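PDB 3OC7: enoyl-CoA hydratase from Mycobacterium avium, which probably catalyses the reversible addition of water to the double bond of enoyl-CoA thioesters in fatty acid metabolism. Local coordinates for residues 9-14 with 22-27; 49-54 with 106-111; 112-117 with 198-203; 151-156 with 235-240. One frame throughout, in Å; residues are numbered along the deposited sequence.

Contact 1 of 4, residues 9-14 with 22-27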
# COMPACT_ATOMS: atom_id res chain seq x y z
N VAL A 9 -33.11 6.13 10.08
CA VAL A 9 -32.45 4.87 9.71
C VAL A 9 -33.48 3.74 9.80
O VAL A 9 -34.16 3.59 10.85
CB VAL A 9 -31.23 4.54 10.66
CG1 VAL A 9 -30.53 3.24 10.23
CG2 VAL A 9 -30.23 5.69 10.72
N ASP A 10 -33.62 2.95 8.73
CA ASP A 10 -34.51 1.76 8.75
C ASP A 10 -33.73 0.46 9.03
O ASP A 10 -32.62 0.29 8.52
CB ASP A 10 -35.31 1.62 7.44
CG ASP A 10 -36.21 0.38 7.42
OD1 ASP A 10 -37.30 0.40 8.05
OD2 ASP A 10 -35.84 -0.64 6.80
N TYR A 11 -34.31 -0.43 9.83
CA TYR A 11 -33.72 -1.75 10.17
C TYR A 11 -34.57 -2.87 9.59
O TYR A 11 -35.78 -2.92 9.83
CB TYR A 11 -33.63 -1.92 11.70
CG TYR A 11 -32.95 -3.22 12.14
CD1 TYR A 11 -33.65 -4.44 12.19
CD2 TYR A 11 -31.61 -3.24 12.53
CE1 TYR A 11 -33.02 -5.63 12.60
CE2 TYR A 11 -30.97 -4.42 12.93
CZ TYR A 11 -31.68 -5.61 12.97
OH TYR A 11 -31.05 -6.77 13.36
N ALA A 12 -33.93 -3.76 8.83
CA ALA A 12 -34.56 -5.00 8.32
C ALA A 12 -33.71 -6.23 8.68
O ALA A 12 -32.54 -6.34 8.27
CB ALA A 12 -34.80 -4.92 6.81
N GLY A 13 -34.28 -7.15 9.46
CA GLY A 13 -33.59 -8.36 9.93
C GLY A 13 -33.86 -9.59 9.07
O GLY A 13 -34.54 -9.48 8.04
N PRO A 14 -33.31 -10.76 9.47
CA PRO A 14 -33.41 -12.03 8.72
C PRO A 14 -34.81 -12.43 8.22
O PRO A 14 -34.93 -12.91 7.09
CB PRO A 14 -32.83 -13.06 9.70
CG PRO A 14 -31.80 -12.27 10.44
CD PRO A 14 -32.39 -10.89 10.62
N ALA A 22 -28.60 -8.44 8.17
CA ALA A 22 -29.37 -7.24 8.53
C ALA A 22 -29.04 -6.06 7.60
O ALA A 22 -27.86 -5.82 7.32
CB ALA A 22 -29.14 -6.85 10.01
N ARG A 23 -30.05 -5.35 7.11
CA ARG A 23 -29.88 -4.15 6.25
C ARG A 23 -30.21 -2.88 7.03
O ARG A 23 -31.33 -2.75 7.56
CB ARG A 23 -30.75 -4.27 4.99
CG ARG A 23 -30.60 -3.15 3.95
CD ARG A 23 -31.43 -3.42 2.69
NE ARG A 23 -30.74 -4.34 1.78
CZ ARG A 23 -30.21 -3.99 0.60
NH1 ARG A 23 -30.32 -2.74 0.16
NH2 ARG A 23 -29.58 -4.89 -0.14
N LEU A 24 -29.24 -1.96 7.12
CA LEU A 24 -29.42 -0.62 7.72
C LEU A 24 -29.47 0.42 6.60
O LEU A 24 -28.45 0.62 5.91
CB LEU A 24 -28.28 -0.30 8.71
CG LEU A 24 -27.99 -1.26 9.86
CD1 LEU A 24 -26.80 -0.84 10.71
CD2 LEU A 24 -29.21 -1.48 10.77
N THR A 25 -30.62 1.07 6.41
CA THR A 25 -30.78 2.03 5.29
C THR A 25 -30.84 3.48 5.77
O THR A 25 -31.76 3.86 6.52
CB THR A 25 -32.07 1.73 4.43
OG1 THR A 25 -32.09 0.35 4.05
CG2 THR A 25 -32.17 2.65 3.16
N LEU A 26 -29.89 4.30 5.32
CA LEU A 26 -29.93 5.76 5.56
C LEU A 26 -31.13 6.37 4.80
O LEU A 26 -31.23 6.21 3.58
CB LEU A 26 -28.61 6.45 5.14
CG LEU A 26 -27.28 5.92 5.68
CD1 LEU A 26 -26.09 6.59 4.99
CD2 LEU A 26 -27.18 6.11 7.18
N ASN A 27 -32.04 7.03 5.52
CA ASN A 27 -33.34 7.51 4.96
C ASN A 27 -33.76 8.89 5.51
O ASN A 27 -34.77 9.03 6.22
CB ASN A 27 -34.44 6.45 5.19
CG ASN A 27 -35.74 6.74 4.44
OD1 ASN A 27 -35.76 7.30 3.33
ND2 ASN A 27 -36.86 6.32 5.03
O HOH W 1 -33.29 -1.45 5.72
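Val-9 touches Thr-25 through a CA-H...O contact, 3.4 Å from Val-9 CA to Thr-25 O. This is one end of an antiparallel ladder between strands 9-12 and 21-26, at the edge of the mixed sheet of the crotonase fold. In register, Val-9 is opposite Leu-26 as a non-hydrogen-bonded pair. CG1 of Val-9 approaches CB of Leu-24, on the face that helix 37-52 covers.

Asp-10 is next and pairs with Thr-25 through two backbone bonds. Asp-10 N donates to Thr-25 O and Thr-25 N to Asp-10 O, each at 3.0 Å. The carboxylate reaches the second strand through water. Water 1 is hydrogen-bonded to Asp-10 OD2 (2.9 Å), Arg-23 O (3.0 Å) and Thr-25 OG1 (2.7 Å). The other oxygen, OD1 of Asp-10, is held by the backbone N of Asp-6.

Tyr-11 turns back to the helix-covered face. A chi1 of -176° swings its CG opposite the backbone N, which lays the ring beside Leu-24 on the neighbouring strand. There CD2 of Tyr-11 meets CD2 of Leu-24 at 3.5 Å, an oblique approach to the ring. Further out, the hydroxyl end of the ring passes CB of Ala-22.

Ala-12 forms the second hydrogen-bonded pair, with Arg-23. Ala-12 N donates to Arg-23 O at 3.1 Å, and Arg-23 N returns a bond to Ala-12 O at 2.9 Å. Gly-13 then sits at the N-cap position of the short helix 14-17, and its carbonyl O makes a weak hydrogen bond with OG1 of Thr-17.

Contact 2 of 4, residues 49-54 with 106-111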
# COMPACT_ATOMS: atom_id res chain seq x y z
N ASP A 49 -28.32 -3.74 17.57
CA ASP A 49 -29.41 -4.70 17.33
C ASP A 49 -28.97 -5.86 16.42
O ASP A 49 -29.31 -7.02 16.67
CB ASP A 49 -30.65 -3.99 16.74
CG ASP A 49 -31.37 -3.09 17.75
OD1 ASP A 49 -31.18 -3.23 18.98
OD2 ASP A 49 -32.16 -2.23 17.28
N ALA A 50 -28.22 -5.55 15.36
CA ALA A 50 -27.66 -6.59 14.49
C ALA A 50 -26.70 -7.56 15.22
O ALA A 50 -26.83 -8.78 15.07
CB ALA A 50 -26.96 -5.97 13.27
N SER A 51 -25.74 -7.03 15.99
CA SER A 51 -24.78 -7.88 16.73
C SER A 51 -25.45 -8.80 17.77
O SER A 51 -24.96 -9.92 18.01
CB SER A 51 -23.69 -7.01 17.37
OG SER A 51 -22.64 -7.81 17.92
N SER A 52 -26.54 -8.32 18.37
CA SER A 52 -27.27 -9.03 19.43
C SER A 52 -28.07 -10.25 18.92
O SER A 52 -28.43 -11.13 19.71
CB SER A 52 -28.22 -8.07 20.16
OG SER A 52 -27.48 -7.07 20.84
N ASP A 53 -28.36 -10.28 17.62
CA ASP A 53 -29.14 -11.37 17.02
C ASP A 53 -28.20 -12.49 16.51
O ASP A 53 -27.45 -12.26 15.56
CB ASP A 53 -30.01 -10.83 15.86
CG ASP A 53 -30.92 -11.90 15.24
OD1 ASP A 53 -30.78 -13.11 15.53
OD2 ASP A 53 -31.79 -11.52 14.41
N PRO A 54 -28.25 -13.70 17.12
CA PRO A 54 -27.34 -14.79 16.72
C PRO A 54 -27.52 -15.29 15.27
O PRO A 54 -26.61 -15.92 14.73
CB PRO A 54 -27.68 -15.93 17.70
CG PRO A 54 -28.45 -15.29 18.80
CD PRO A 54 -29.15 -14.10 18.22
N GLU A 106 -14.92 -1.89 15.09
CA GLU A 106 -14.85 -2.82 16.25
C GLU A 106 -15.85 -4.00 16.19
O GLU A 106 -15.72 -4.96 16.96
CB GLU A 106 -15.03 -2.07 17.59
CG GLU A 106 -13.81 -1.22 18.00
CD GLU A 106 -14.01 -0.44 19.32
OE1 GLU A 106 -15.17 -0.19 19.70
OE2 GLU A 106 -13.01 -0.05 19.95
N SER A 107 -16.88 -3.91 15.34
CA SER A 107 -17.98 -4.92 15.33
C SER A 107 -17.51 -6.36 15.03
O SER A 107 -16.61 -6.55 14.21
CB SER A 107 -19.04 -4.51 14.30
OG SER A 107 -20.16 -5.41 14.26
N ARG A 108 -18.12 -7.36 15.68
CA ARG A 108 -17.92 -8.79 15.34
C ARG A 108 -18.34 -9.11 13.90
O ARG A 108 -17.91 -10.13 13.33
CB ARG A 108 -18.66 -9.74 16.32
CG ARG A 108 -20.19 -9.87 16.08
CD ARG A 108 -20.91 -10.93 16.97
NE ARG A 108 -22.36 -11.01 16.70
CZ ARG A 108 -22.93 -11.78 15.77
NH1 ARG A 108 -22.19 -12.53 14.96
NH2 ARG A 108 -24.26 -11.78 15.64
N LEU A 109 -19.20 -8.26 13.33
CA LEU A 109 -19.83 -8.46 12.01
C LEU A 109 -19.07 -7.76 10.87
O LEU A 109 -18.76 -6.55 10.99
CB LEU A 109 -21.27 -7.93 12.02
CG LEU A 109 -22.28 -8.54 13.00
CD1 LEU A 109 -23.55 -7.70 13.08
CD2 LEU A 109 -22.60 -9.97 12.59
N PRO A 110 -18.79 -8.48 9.76
CA PRO A 110 -18.42 -7.77 8.51
C PRO A 110 -19.52 -6.76 8.08
O PRO A 110 -20.74 -7.10 8.13
CB PRO A 110 -18.28 -8.92 7.49
CG PRO A 110 -17.96 -10.16 8.33
CD PRO A 110 -18.83 -9.95 9.57
N VAL A 111 -19.11 -5.55 7.68
CA VAL A 111 -20.04 -4.47 7.22
C VAL A 111 -19.71 -4.08 5.75
O VAL A 111 -18.55 -3.72 5.43
CB VAL A 111 -19.99 -3.22 8.15
CG1 VAL A 111 -21.06 -2.20 7.72
CG2 VAL A 111 -20.18 -3.59 9.63
O HOH W 2 -19.89 -6.72 18.09
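The guanidinium of Arg-108 binds the carbonyl O of Ser-51 in the last turn of helix 37-52, and so joins that helix to the loop between helix 86-106 and strand 111-115. Arg-108 gives NE and NH2 to this one acceptor. Both bonds measure 3.1 Å, NE to Ser-51 O and NH2 to Ser-51 O. The oxygen lies at the edge of the guanidinium, 3° from its plane. Seen from the carbonyl the two donors differ: NE sits on a lone pair, while NH2 stands 42° above the carbonyl plane. The positive group probably interacts favourably with the negative end of the helix dipole. NH2 also donates to the backbone O of Val-56, so the guanidinium bridges the helix end and the chain leading to strand 58-63.

In this crotonase-type fold the loop leads straight into a central strand of the mixed sheet. An ST turn shapes its start: Leu-109 N donates to OG of Ser-107 at 3.1 Å. Leu-109 then sends CD1 to the helix, 3.8 Å from CB of Ala-50 and 3.7 Å from the backbone N of Ser-51. Its other methyl, CD2, lies 3.5 Å above one face of the Arg-108 guanidinium, displaced from the centre of the group. Val-59 of strand 58-63 packs against both Ala-50 and Leu-109. Water 2 adds a link, accepting from Arg-108 N and bonding to OG of Ser-51.

Contact 3 of 4, residues 112-117 with 198-203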
# COMPACT_ATOMS: atom_id res chain seq x y z
N ILE A 112 -20.74 -4.18 4.89
CA ILE A 112 -20.62 -3.93 3.44
C ILE A 112 -21.42 -2.69 3.00
O ILE A 112 -22.65 -2.66 3.13
CB ILE A 112 -21.10 -5.17 2.60
CG1 ILE A 112 -20.43 -6.46 3.08
CG2 ILE A 112 -20.88 -4.92 1.08
CD1 ILE A 112 -20.96 -7.71 2.38
N ALA A 113 -20.74 -1.67 2.44
CA ALA A 113 -21.47 -0.49 1.91
C ALA A 113 -22.02 -0.73 0.50
O ALA A 113 -21.33 -1.28 -0.39
CB ALA A 113 -20.55 0.76 1.91
N ALA A 114 -23.27 -0.31 0.29
CA ALA A 114 -23.95 -0.37 -1.02
C ALA A 114 -24.26 1.06 -1.51
O ALA A 114 -25.25 1.67 -1.06
CB ALA A 114 -25.23 -1.26 -0.94
N ILE A 115 -23.40 1.58 -2.39
CA ILE A 115 -23.41 3.00 -2.82
C ILE A 115 -23.94 3.12 -4.26
O ILE A 115 -23.43 2.46 -5.15
CB ILE A 115 -21.95 3.60 -2.76
CG1 ILE A 115 -21.29 3.42 -1.36
CG2 ILE A 115 -21.90 5.06 -3.24
CD1 ILE A 115 -19.73 3.36 -1.38
N ASP A 116 -24.95 3.98 -4.50
CA ASP A 116 -25.31 4.38 -5.90
C ASP A 116 -25.74 5.86 -5.94
O ASP A 116 -26.92 6.19 -6.21
CB ASP A 116 -26.36 3.44 -6.54
CG ASP A 116 -26.36 3.50 -8.07
OD1 ASP A 116 -25.34 3.91 -8.69
OD2 ASP A 116 -27.41 3.14 -8.68
N GLY A 117 -24.79 6.75 -5.68
CA GLY A 117 -25.06 8.19 -5.53
C GLY A 117 -23.83 8.97 -5.09
O GLY A 117 -22.73 8.40 -5.00
N ALA A 198 -27.18 -7.24 -7.78
CA ALA A 198 -26.61 -8.55 -8.08
C ALA A 198 -25.24 -8.78 -7.39
O ALA A 198 -24.96 -9.88 -6.90
CB ALA A 198 -26.49 -8.75 -9.60
N ALA A 199 -24.40 -7.74 -7.36
CA ALA A 199 -23.08 -7.84 -6.73
C ALA A 199 -23.17 -8.00 -5.19
O ALA A 199 -22.48 -8.85 -4.61
CB ALA A 199 -22.20 -6.63 -7.13
N ILE A 200 -24.03 -7.19 -4.56
CA ILE A 200 -24.29 -7.31 -3.11
C ILE A 200 -24.85 -8.69 -2.75
O ILE A 200 -24.39 -9.31 -1.78
CB ILE A 200 -25.21 -6.13 -2.57
CG1 ILE A 200 -24.51 -4.76 -2.69
CG2 ILE A 200 -25.73 -6.39 -1.14
CD1 ILE A 200 -23.33 -4.51 -1.72
N ASP A 201 -25.82 -9.20 -3.52
CA ASP A 201 -26.41 -10.53 -3.25
C ASP A 201 -25.34 -11.64 -3.27
O ASP A 201 -25.32 -12.50 -2.37
CB ASP A 201 -27.57 -10.85 -4.22
CG ASP A 201 -28.90 -10.15 -3.85
OD1 ASP A 201 -29.02 -9.54 -2.76
OD2 ASP A 201 -29.86 -10.23 -4.66
N GLN A 202 -24.42 -11.58 -4.24
CA GLN A 202 -23.35 -12.59 -4.30
C GLN A 202 -22.36 -12.50 -3.13
O GLN A 202 -21.98 -13.54 -2.56
CB GLN A 202 -22.61 -12.56 -5.65
CG GLN A 202 -21.66 -13.76 -5.84
CD GLN A 202 -22.36 -15.12 -5.73
OE1 GLN A 202 -22.00 -15.95 -4.89
NE2 GLN A 202 -23.36 -15.34 -6.57
N LEU A 203 -21.96 -11.27 -2.77
CA LEU A 203 -21.05 -11.07 -1.63
C LEU A 203 -21.66 -11.53 -0.30
O LEU A 203 -20.97 -12.16 0.52
CB LEU A 203 -20.54 -9.60 -1.55
CG LEU A 203 -19.59 -9.10 -2.65
CD1 LEU A 203 -19.55 -7.56 -2.70
CD2 LEU A 203 -18.17 -9.68 -2.51
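Ile-200 is the first residue of 198-203 to touch strand 112-115, and it carries most of the contact. The helix runs nearly antiparallel to the strand, at 169°, with its axis 10.0 Å away. The gap is bridged by aliphatic side chains; no hydrogen bond crosses it.

CG1 of Ile-200 is anti to its own carbonyl carbon (chi1 -65°), and this branch leads CD1 down onto the sheet. There the methyl lies against two strand residues that face the helix. CD1 of Ile-200 is 3.7 Å from CG2 of Ile-112 and 3.8 Å from CB of Ala-114. It also meets the backbone, 4.0 Å from Ile-200 CD1 to Ala-113 O. CG1 of Ile-200 stays near Ala-114 CB, at 4.0 Å. The two isoleucines lie alongside one another and point opposite ways. The small Ala-114 side chain lets Ile-200 come close to the strand.

One turn on, Leu-203 meets the other branch of Ile-112. Leu-203 CB is 4.4 Å from Ile-112 CD1, a looser approach. Val-134 of strand 132-135 touches both Ile-200 and Leu-203, and Val-60 of strand 58-63 touches Ile-200. The helix thus spans three neighbouring strands. Leu-203 further packs on Thr-174 of the second subunit.

All five touching residues are buried. A helix covering one face of a largely parallel sheet is the layering of alpha/beta folds such as the crotonase fold.

Contact 4 of 4, residues 151-156 with 235-240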
# COMPACT_ATOMS: atom_id res chain seq x y z
N ALA A 151 -9.48 21.07 5.80
CA ALA A 151 -8.74 19.83 5.43
C ALA A 151 -9.54 18.57 5.81
O ALA A 151 -10.38 18.63 6.71
CB ALA A 151 -7.36 19.81 6.11
N PRO A 152 -9.29 17.43 5.12
CA PRO A 152 -9.97 16.17 5.50
C PRO A 152 -9.36 15.46 6.74
O PRO A 152 -8.86 14.32 6.64
CB PRO A 152 -9.86 15.31 4.21
CG PRO A 152 -9.13 16.16 3.16
CD PRO A 152 -8.47 17.29 3.90
N ALA A 153 -9.40 16.12 7.90
CA ALA A 153 -8.70 15.66 9.10
C ALA A 153 -9.23 14.35 9.74
O ALA A 153 -8.53 13.32 9.72
CB ALA A 153 -8.57 16.82 10.14
N ILE A 154 -10.44 14.39 10.29
CA ILE A 154 -11.04 13.22 10.95
C ILE A 154 -11.18 12.00 10.01
O ILE A 154 -10.92 10.85 10.45
CB ILE A 154 -12.41 13.55 11.59
CG1 ILE A 154 -12.18 14.35 12.89
CG2 ILE A 154 -13.28 12.25 11.79
CD1 ILE A 154 -11.68 13.50 14.10
N ILE A 155 -11.57 12.23 8.75
CA ILE A 155 -11.77 11.10 7.83
C ILE A 155 -10.46 10.37 7.43
O ILE A 155 -10.51 9.23 6.94
CB ILE A 155 -12.63 11.46 6.59
CG1 ILE A 155 -11.94 12.49 5.70
CG2 ILE A 155 -14.05 11.95 7.01
CD1 ILE A 155 -12.77 12.91 4.48
N SER A 156 -9.31 11.03 7.66
CA SER A 156 -7.97 10.42 7.46
C SER A 156 -7.76 9.13 8.27
O SER A 156 -6.96 8.26 7.87
CB SER A 156 -6.84 11.44 7.74
OG SER A 156 -6.78 12.48 6.76
N GLU A 235 -7.88 12.26 18.97
CA GLU A 235 -8.06 13.51 19.73
C GLU A 235 -7.35 14.71 19.08
O GLU A 235 -7.96 15.78 18.96
CB GLU A 235 -7.69 13.34 21.21
CG GLU A 235 -7.82 14.64 22.06
CD GLU A 235 -9.24 15.18 22.18
OE1 GLU A 235 -10.22 14.43 21.97
OE2 GLU A 235 -9.38 16.38 22.50
N ARG A 236 -6.09 14.53 18.67
CA ARG A 236 -5.33 15.57 17.96
C ARG A 236 -6.05 16.03 16.69
O ARG A 236 -6.13 17.24 16.41
CB ARG A 236 -3.90 15.09 17.65
CG ARG A 236 -2.98 16.17 17.06
CD ARG A 236 -1.61 15.61 16.72
NE ARG A 236 -1.70 14.38 15.94
CZ ARG A 236 -1.81 14.34 14.62
NH1 ARG A 236 -1.83 15.46 13.91
NH2 ARG A 236 -1.88 13.17 14.00
N LEU A 237 -6.59 15.07 15.91
CA LEU A 237 -7.34 15.39 14.69
C LEU A 237 -8.67 16.12 14.93
O LEU A 237 -9.05 16.99 14.14
CB LEU A 237 -7.52 14.16 13.78
CG LEU A 237 -6.25 13.54 13.15
CD1 LEU A 237 -6.62 12.15 12.55
CD2 LEU A 237 -5.57 14.44 12.11
N ALA A 238 -9.36 15.78 16.03
CA ALA A 238 -10.60 16.49 16.42
C ALA A 238 -10.33 17.97 16.78
O ALA A 238 -11.07 18.86 16.35
CB ALA A 238 -11.34 15.74 17.59
N GLU A 239 -9.25 18.22 17.52
CA GLU A 239 -8.83 19.61 17.86
C GLU A 239 -8.43 20.42 16.61
O GLU A 239 -8.81 21.60 16.47
CB GLU A 239 -7.72 19.60 18.93
CG GLU A 239 -8.21 19.03 20.28
CD GLU A 239 -7.14 18.92 21.37
OE1 GLU A 239 -6.09 19.57 21.27
OE2 GLU A 239 -7.38 18.16 22.34
N GLU A 240 -7.70 19.79 15.68
CA GLU A 240 -7.36 20.43 14.40
C GLU A 240 -8.60 20.82 13.58
O GLU A 240 -8.68 21.94 13.05
CB GLU A 240 -6.42 19.52 13.58
CG GLU A 240 -6.07 20.09 12.19
CD GLU A 240 -5.11 19.22 11.37
OE1 GLU A 240 -4.61 18.19 11.88
OE2 GLU A 240 -4.84 19.59 10.21
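A type I beta turn from Ala-153 to Ser-156 lies against one side of helix 235-240, with CA of Ile-154 5.7 Å from CA of Leu-237. The turn follows an inverse gamma turn centred on Pro-152 and leads into helix 156-159. The helix belongs to the long helix 212-245, part of the helical region of this crotonase-family trimer. Ser-156 N closes the turn on Ala-153 O at 3.2 Å.

No hydrogen bond crosses between the segments; methyl groups meet side chains and backbone. Leu-237 directs its side chain at the turn. Its CD1 lies 3.6 Å from the carbonyl O of Ala-153, and its CD2 comes within 4.3 Å of Ala-153 CB. Ala-153 CB also approaches CD of Glu-240, at 4.4 Å, one turn further along.

Ile-154 reaches past Leu-237. With chi1 at -75° its CG1 branch runs opposite the carbonyl carbon, and the methyl at its end rests on the helix backbone. Ile-154 CD1 is 3.8 Å from the backbone N of Ala-238 and 4.2 Å from Ala-238 CB. Helix 86-106 borders the same isoleucine through Ala-94, Met-97 and Met-101. Leu-221 of the third subunit packs on Leu-237 and Ser-156, so the contact lies at a subunit interface. Ser-156 also bonds to Tyr-172, and its OG donates to Pro-152 O at 2.8 Å, 23° from the carbonyl plane.

In the fold
From the N terminus, contact 1 closes a short loop and pairs edge strand 9-12 with strand 21-26. The chain goes on into helix 37-52, whose end contact 2 ties to the loop 106-111. The two contacts touch where Tyr-11 and Ala-22 meet Ala-50. Contact 3 starts where contact 2 stops in sequence and puts helix 196-208 on the same mixed sheet; Arg-23 of contact 1 packs on its Ile-200. Contact 4 lies across the chain's centre from contacts 1 and 3, and joins the 151-156 turn to helix 212-245. Contacts 2, 3 and 4 close long loops of about 50 to 80 residues. Contacts 3 and 4 cross; every other pair is in series.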